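Local coordinates for branched-chain-amino-acid aminotransferase (Pseudomonas aeruginosa, PDB 6NST), which probably catalyses pyridoxal-phosphate-dependent transfer of the amino group from leucine, isoleucine or valine to 2-oxoglutarate, at residues 51-56 and 290-295; 199-204 and 223-228. The protein carries 1 engineered substitution. All blocks are in the same frame, centred on the assembly; numbering follows the deposited sequence.

Both contacts are buried and apolar, and in each a phenylalanine on a strand meets aliphatic side chains of a helix, yet they join different parts of the fold. Interaction 1 bridges the antiparallel sheet built mainly from the early strands and helix 279-292 of the later part of the chain. Interaction 2 lies within that later part, where helix 220-231 packs on the mixed sheet. Interaction 1 places one methyl over a ring face and another at the edge, and adds a water bridge between backbones; in interaction 2 one methyl is at the ring edge and the other comes in obliquely. Helix 220-231 also links the two: Asn223 OD1 probably accepts a hydrogen bond from Arg54 NH1 at 3.2 Å.

Interaction 1: residues 51-56 and 290-295; sequences AIFRLQ and DLVSGK
Phe53 and Val292 meet where the antiparallel sheet of the class-IV aminotransferase fold borders helix 279-292, so the contact joins a strand from the early part of the chain to a helix near its C-terminal end. The main interaction is CH-pi: Val292 CG1 lies 3.5 Å from the centroid of the Phe53 ring and only 6° off its normal, squarely over the face. Phe53 CG stands anti to its own backbone N (chi1 -178°), which carries the ring out toward the last turn of the helix. The opposite face is taken by the next residue along the chain, Arg54, whose CG also rests over the ring centre, so the ring is held between two aliphatic groups. Apolar packing continues at the ring edge, where Leu291 CD2 comes in near the ring plane, 3.7 Å from Phe53 CE1 and equally close to CZ. Outside the two segments, Tyr44 of strand 36-46 touches Val292, while His299 and Trp302 touch Leu291. The polar part is confined to the backbone and runs through a water, which donates both its hydrogens: one to Ala51 O at 3.1 Å and the other to Val292 O at 2.9 Å.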
loop_
_atom_site.group_PDB
_atom_site.type_symbol
_atom_site.label_atom_id
_atom_site.label_comp_id
_atom_site.label_asym_id
_atom_site.label_seq_id
_atom_site.Cartn_x
_atom_site.Cartn_y
_atom_site.Cartn_z
ATOM N N ALA A 51 -27.115 8.344 36.474
ATOM C CA ALA A 51 -25.835 9.013 36.301
ATOM C C ALA A 51 -25.268 8.729 34.919
ATOM O O ALA A 51 -25.343 7.599 34.425
ATOM C CB ALA A 51 -24.829 8.581 37.377
ATOM N N ILE A 52 -24.698 9.763 34.307
ATOM C CA ILE A 52 -24.035 9.632 33.016
ATOM C C ILE A 52 -22.605 9.163 33.244
ATOM O O ILE A 52 -21.883 9.718 34.081
ATOM C CB ILE A 52 -24.066 10.966 32.251
ATOM C CG1 ILE A 52 -25.508 11.367 31.928
ATOM C CG2 ILE A 52 -23.238 10.874 30.985
ATOM C CD1 ILE A 52 -25.626 12.721 31.267
ATOM N N PHE A 53 -22.189 8.142 32.501
ATOM C CA PHE A 53 -20.861 7.565 32.658
ATOM C C PHE A 53 -19.863 8.336 31.804
ATOM O O PHE A 53 -19.991 8.378 30.574
ATOM C CB PHE A 53 -20.857 6.086 32.282
ATOM C CG PHE A 53 -19.523 5.428 32.462
ATOM C CD1 PHE A 53 -19.002 5.229 33.730
ATOM C CD2 PHE A 53 -18.787 5.013 31.368
ATOM C CE1 PHE A 53 -17.771 4.627 33.902
ATOM C CE2 PHE A 53 -17.555 4.408 31.534
ATOM C CZ PHE A 53 -17.047 4.216 32.802
ATOM N N ARG A 54 -18.869 8.932 32.461
ATOM C CA ARG A 54 -17.809 9.704 31.815
ATOM C C ARG A 54 -18.392 10.750 30.865
ATOM O O ARG A 54 -18.133 10.762 29.660
ATOM C CB ARG A 54 -16.824 8.782 31.095
ATOM C CG ARG A 54 -16.230 7.719 31.999
ATOM C CD ARG A 54 -14.927 7.179 31.445
ATOM N NE ARG A 54 -13.865 8.178 31.483
ATOM C CZ ARG A 54 -12.599 7.939 31.157
ATOM N NH1 ARG A 54 -12.228 6.728 30.768
ATOM N NH2 ARG A 54 -11.700 8.911 31.224
ATOM N N LEU A 55 -19.206 11.633 31.445
ATOM C CA LEU A 55 -19.785 12.725 30.674
ATOM C C LEU A 55 -18.699 13.622 30.088
ATOM O O LEU A 55 -18.791 14.047 28.930
ATOM C CB LEU A 55 -20.734 13.535 31.554
ATOM C CG LEU A 55 -21.335 14.785 30.916
ATOM C CD1 LEU A 55 -22.092 14.424 29.648
ATOM C CD2 LEU A 55 -22.237 15.518 31.897
ATOM N N GLN A 56 -17.655 13.904 30.870
ATOM C CA GLN A 56 -16.614 14.826 30.425
ATOM C C GLN A 56 -15.837 14.262 29.241
ATOM O O GLN A 56 -15.538 14.990 28.286
ATOM C CB GLN A 56 -15.673 15.146 31.588
ATOM C CG GLN A 56 -14.492 16.042 31.231
ATOM C CD GLN A 56 -14.891 17.487 30.979
ATOM O OE1 GLN A 56 -16.058 17.858 31.115
ATOM N NE2 GLN A 56 -13.916 18.312 30.611
ATOM N N ASP A 290 -19.987 -3.038 37.255
ATOM C CA ASP A 290 -19.990 -2.476 38.602
ATOM C C ASP A 290 -19.643 -0.995 38.588
ATOM O O ASP A 290 -20.176 -0.221 39.392
ATOM C CB ASP A 290 -19.008 -3.235 39.494
ATOM C CG ASP A 290 -19.464 -4.646 39.799
ATOM O OD1 ASP A 290 -20.635 -4.972 39.506
ATOM O OD2 ASP A 290 -18.646 -5.430 40.329
ATOM N N LEU A 291 -18.758 -0.583 37.679
ATOM C CA LEU A 291 -18.333 0.809 37.630
ATOM C C LEU A 291 -19.441 1.708 37.091
ATOM O O LEU A 291 -19.768 2.737 37.694
ATOM C CB LEU A 291 -17.073 0.936 36.777
ATOM C CG LEU A 291 -16.480 2.337 36.644
ATOM C CD1 LEU A 291 -15.930 2.814 37.979
ATOM C CD2 LEU A 291 -15.404 2.355 35.570
ATOM N N VAL A 292 -20.035 1.332 35.956
ATOM C CA VAL A 292 -21.009 2.214 35.319
ATOM C C VAL A 292 -22.311 2.265 36.111
ATOM O O VAL A 292 -23.005 3.289 36.105
ATOM C CB VAL A 292 -21.252 1.782 33.858
ATOM C CG1 VAL A 292 -19.948 1.799 33.077
ATOM C CG2 VAL A 292 -21.902 0.407 33.793
ATOM N N SER A 293 -22.663 1.186 36.808
ATOM C CA SER A 293 -23.914 1.124 37.554
ATOM C C SER A 293 -23.775 1.610 38.989
ATOM O O SER A 293 -24.768 1.615 39.722
ATOM C CB SER A 293 -24.464 -0.307 37.554
ATOM O OG SER A 293 -23.641 -1.169 38.319
ATOM N N GLY A 294 -22.578 2.012 39.410
ATOM C CA GLY A 294 -22.385 2.529 40.747
ATOM C C GLY A 294 -22.344 1.495 41.848
ATOM O O GLY A 294 -22.351 1.872 43.026
ATOM N N LYS A 295 -22.312 0.202 41.514
ATOM C CA LYS A 295 -22.159 -0.817 42.547
ATOM C C LYS A 295 -20.813 -0.708 43.247
ATOM O O LYS A 295 -20.679 -1.159 44.390
ATOM C CB LYS A 295 -22.336 -2.213 41.946
ATOM C CG LYS A 295 -23.725 -2.466 41.382
ATOM C CD LYS A 295 -23.844 -3.858 40.789
ATOM C CE LYS A 295 -25.221 -4.076 40.184
ATOM N NZ LYS A 295 -25.363 -5.439 39.604
HETATM O O HOH W 1 -22.832 5.970 35.087
#

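Interaction 2: residues 199-204 and 223-228; sequences NIFIIK and NTILTL
Phe201 reaches from strand 199-204 to Ile225 and Leu226 on helix 220-231, the nearest CA atoms of the two segments, those of Phe201 and Ile225, being 9.7 Å apart. Its CB points toward the helix, and CG stands anti to the carbonyl carbon and beside the backbone N (chi1 -70°), which brings the CD2-CE2-CZ side of the ring to the helix. Moving outward, CD2 is the first ring atom to approach the helix, at 4.2 Å from Ile225 CG2. CE2 makes the closest approaches: it lies 3.5 Å from Ile225 CG2 and 3.7 Å from Leu226 CD2. At the tip, Phe201 CZ is 3.6 Å from Ile225 CG2 and 4.0 Å from Leu226 CD2.

The two methyls arrive differently. Leu226 CD2 sits in the ring plane, against the edge, whereas Ile225 CG2 comes in obliquely. Ile225 uses its short branch here, while its CD1 end leads away from the strand; Tyr288 of helix 279-292 is another neighbour of this side chain. Within the sheet, Phe201 also meets the ring of Phe253 on the neighbouring strand 251-256, their planes almost parallel, and touches Ile208 and Thr210 of strand 207-210.

The helix turn itself is tied on another side by Thr227, whose N and OG1 reach Asn223 O from opposite faces of the carbonyl plane; the OG1 bond is 3.2 Å long.

Helix 220-231 lies in the connection between strands 207-210 and 235-238, which run parallel and pair directly. Phe201, on the strand preceding 207-210 in a hairpin, thus packs the sheet against the helix of a beta-alpha-beta crossover.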
loop_
_atom_site.group_PDB
_atom_site.type_symbol
_atom_site.label_atom_id
_atom_site.label_comp_id
_atom_site.label_asym_id
_atom_site.label_seq_id
_atom_site.Cartn_x
_atom_site.Cartn_y
_atom_site.Cartn_z
ATOM N N ASN A 199 -14.155 -1.498 20.015
ATOM C CA ASN A 199 -12.761 -1.902 20.111
ATOM C C ASN A 199 -12.679 -3.369 20.516
ATOM O O ASN A 199 -13.539 -3.883 21.238
ATOM C CB ASN A 199 -12.006 -1.032 21.118
ATOM C CG ASN A 199 -11.756 0.374 20.602
ATOM O OD1 ASN A 199 -12.535 1.294 20.858
ATOM N ND2 ASN A 199 -10.662 0.548 19.870
ATOM N N ILE A 200 -11.640 -4.049 20.039
ATOM C CA ILE A 200 -11.505 -5.489 20.216
ATOM C C ILE A 200 -10.313 -5.778 21.119
ATOM O O ILE A 200 -9.295 -5.075 21.076
ATOM C CB ILE A 200 -11.377 -6.215 18.859
ATOM C CG1 ILE A 200 -11.469 -7.733 19.046
ATOM C CG2 ILE A 200 -10.088 -5.829 18.148
ATOM C CD1 ILE A 200 -11.698 -8.497 17.754
ATOM N N PHE A 201 -10.457 -6.800 21.957
ATOM C CA PHE A 201 -9.405 -7.267 22.846
ATOM C C PHE A 201 -9.277 -8.776 22.704
ATOM O O PHE A 201 -10.254 -9.468 22.415
ATOM C CB PHE A 201 -9.699 -6.927 24.317
ATOM C CG PHE A 201 -9.604 -5.462 24.646
ATOM C CD1 PHE A 201 -10.600 -4.579 24.257
ATOM C CD2 PHE A 201 -8.532 -4.973 25.377
ATOM C CE1 PHE A 201 -10.516 -3.235 24.574
ATOM C CE2 PHE A 201 -8.442 -3.632 25.695
ATOM C CZ PHE A 201 -9.436 -2.761 25.294
ATOM N N ILE A 202 -8.064 -9.281 22.904
ATOM C CA ILE A 202 -7.826 -10.716 22.966
ATOM C C ILE A 202 -6.949 -11.008 24.174
ATOM O O ILE A 202 -6.170 -10.161 24.622
ATOM C CB ILE A 202 -7.183 -11.276 21.673
ATOM C CG1 ILE A 202 -5.775 -10.721 21.472
ATOM C CG2 ILE A 202 -8.051 -10.968 20.458
ATOM C CD1 ILE A 202 -5.071 -11.303 20.261
ATOM N N ILE A 203 -7.098 -12.214 24.715
ATOM C CA ILE A 203 -6.323 -12.680 25.859
ATOM C C ILE A 203 -5.593 -13.950 25.449
ATOM O O ILE A 203 -6.191 -14.852 24.853
ATOM C CB ILE A 203 -7.212 -12.931 27.094
ATOM C CG1 ILE A 203 -7.632 -11.611 27.746
ATOM C CG2 ILE A 203 -6.488 -13.801 28.113
ATOM C CD1 ILE A 203 -8.837 -10.959 27.114
ATOM N N LYS A 204 -4.300 -14.014 25.761
ATOM C CA LYS A 204 -3.487 -15.193 25.479
ATOM C C LYS A 204 -2.565 -15.416 26.668
ATOM O O LYS A 204 -1.698 -14.580 26.948
ATOM C CB LYS A 204 -2.689 -15.023 24.184
ATOM C CG LYS A 204 -1.929 -16.267 23.744
ATOM C CD LYS A 204 -2.859 -17.458 23.592
ATOM C CE LYS A 204 -2.123 -18.675 23.048
ATOM N NZ LYS A 204 -1.623 -18.453 21.660
ATOM N N ASN A 223 -10.590 2.805 26.794
ATOM C CA ASN A 223 -9.736 3.484 27.764
ATOM C C ASN A 223 -10.094 3.089 29.192
ATOM O O ASN A 223 -9.211 2.985 30.051
ATOM C CB ASN A 223 -9.837 4.999 27.586
ATOM C CG ASN A 223 -8.949 5.760 28.553
ATOM O OD1 ASN A 223 -9.329 6.012 29.696
ATOM N ND2 ASN A 223 -7.758 6.130 28.095
ATOM N N THR A 224 -11.384 2.873 29.467
ATOM C CA THR A 224 -11.783 2.437 30.800
ATOM C C THR A 224 -11.281 1.029 31.092
ATOM O O THR A 224 -10.894 0.726 32.227
ATOM C CB THR A 224 -13.304 2.496 30.951
ATOM O OG1 THR A 224 -13.912 1.565 30.048
ATOM C CG2 THR A 224 -13.816 3.888 30.649
ATOM N N ILE A 225 -11.281 0.156 30.083
ATOM C CA ILE A 225 -10.811 -1.210 30.294
ATOM C C ILE A 225 -9.313 -1.219 30.578
ATOM O O ILE A 225 -8.837 -1.986 31.424
ATOM C CB ILE A 225 -11.181 -2.101 29.091
ATOM C CG1 ILE A 225 -12.484 -2.858 29.363
ATOM C CG2 ILE A 225 -10.074 -3.098 28.787
ATOM C CD1 ILE A 225 -13.690 -1.978 29.585
ATOM N N LEU A 226 -8.548 -0.360 29.896
ATOM C CA LEU A 226 -7.124 -0.241 30.204
ATOM C C LEU A 226 -6.917 0.179 31.654
ATOM O O LEU A 226 -5.998 -0.305 32.326
ATOM C CB LEU A 226 -6.445 0.763 29.267
ATOM C CG LEU A 226 -6.616 0.678 27.745
ATOM C CD1 LEU A 226 -5.544 1.504 27.042
ATOM C CD2 LEU A 226 -6.611 -0.753 27.240
ATOM N N THR A 227 -7.767 1.079 32.153
ATOM C CA THR A 227 -7.707 1.474 33.556
ATOM C C THR A 227 -8.109 0.321 34.467
ATOM O O THR A 227 -7.425 0.028 35.455
ATOM C CB THR A 227 -8.614 2.682 33.797
ATOM O OG1 THR A 227 -8.191 3.774 32.970
ATOM C CG2 THR A 227 -8.568 3.102 35.259
ATOM N N LEU A 228 -9.220 -0.350 34.146
ATOM C CA LEU A 228 -9.695 -1.444 34.986
ATOM C C LEU A 228 -8.742 -2.633 34.946
ATOM O O LEU A 228 -8.518 -3.286 35.972
ATOM C CB LEU A 228 -11.099 -1.869 34.554
ATOM C CG LEU A 228 -12.238 -0.876 34.799
ATOM C CD1 LEU A 228 -13.548 -1.428 34.259
ATOM C CD2 LEU A 228 -12.365 -0.545 36.280
#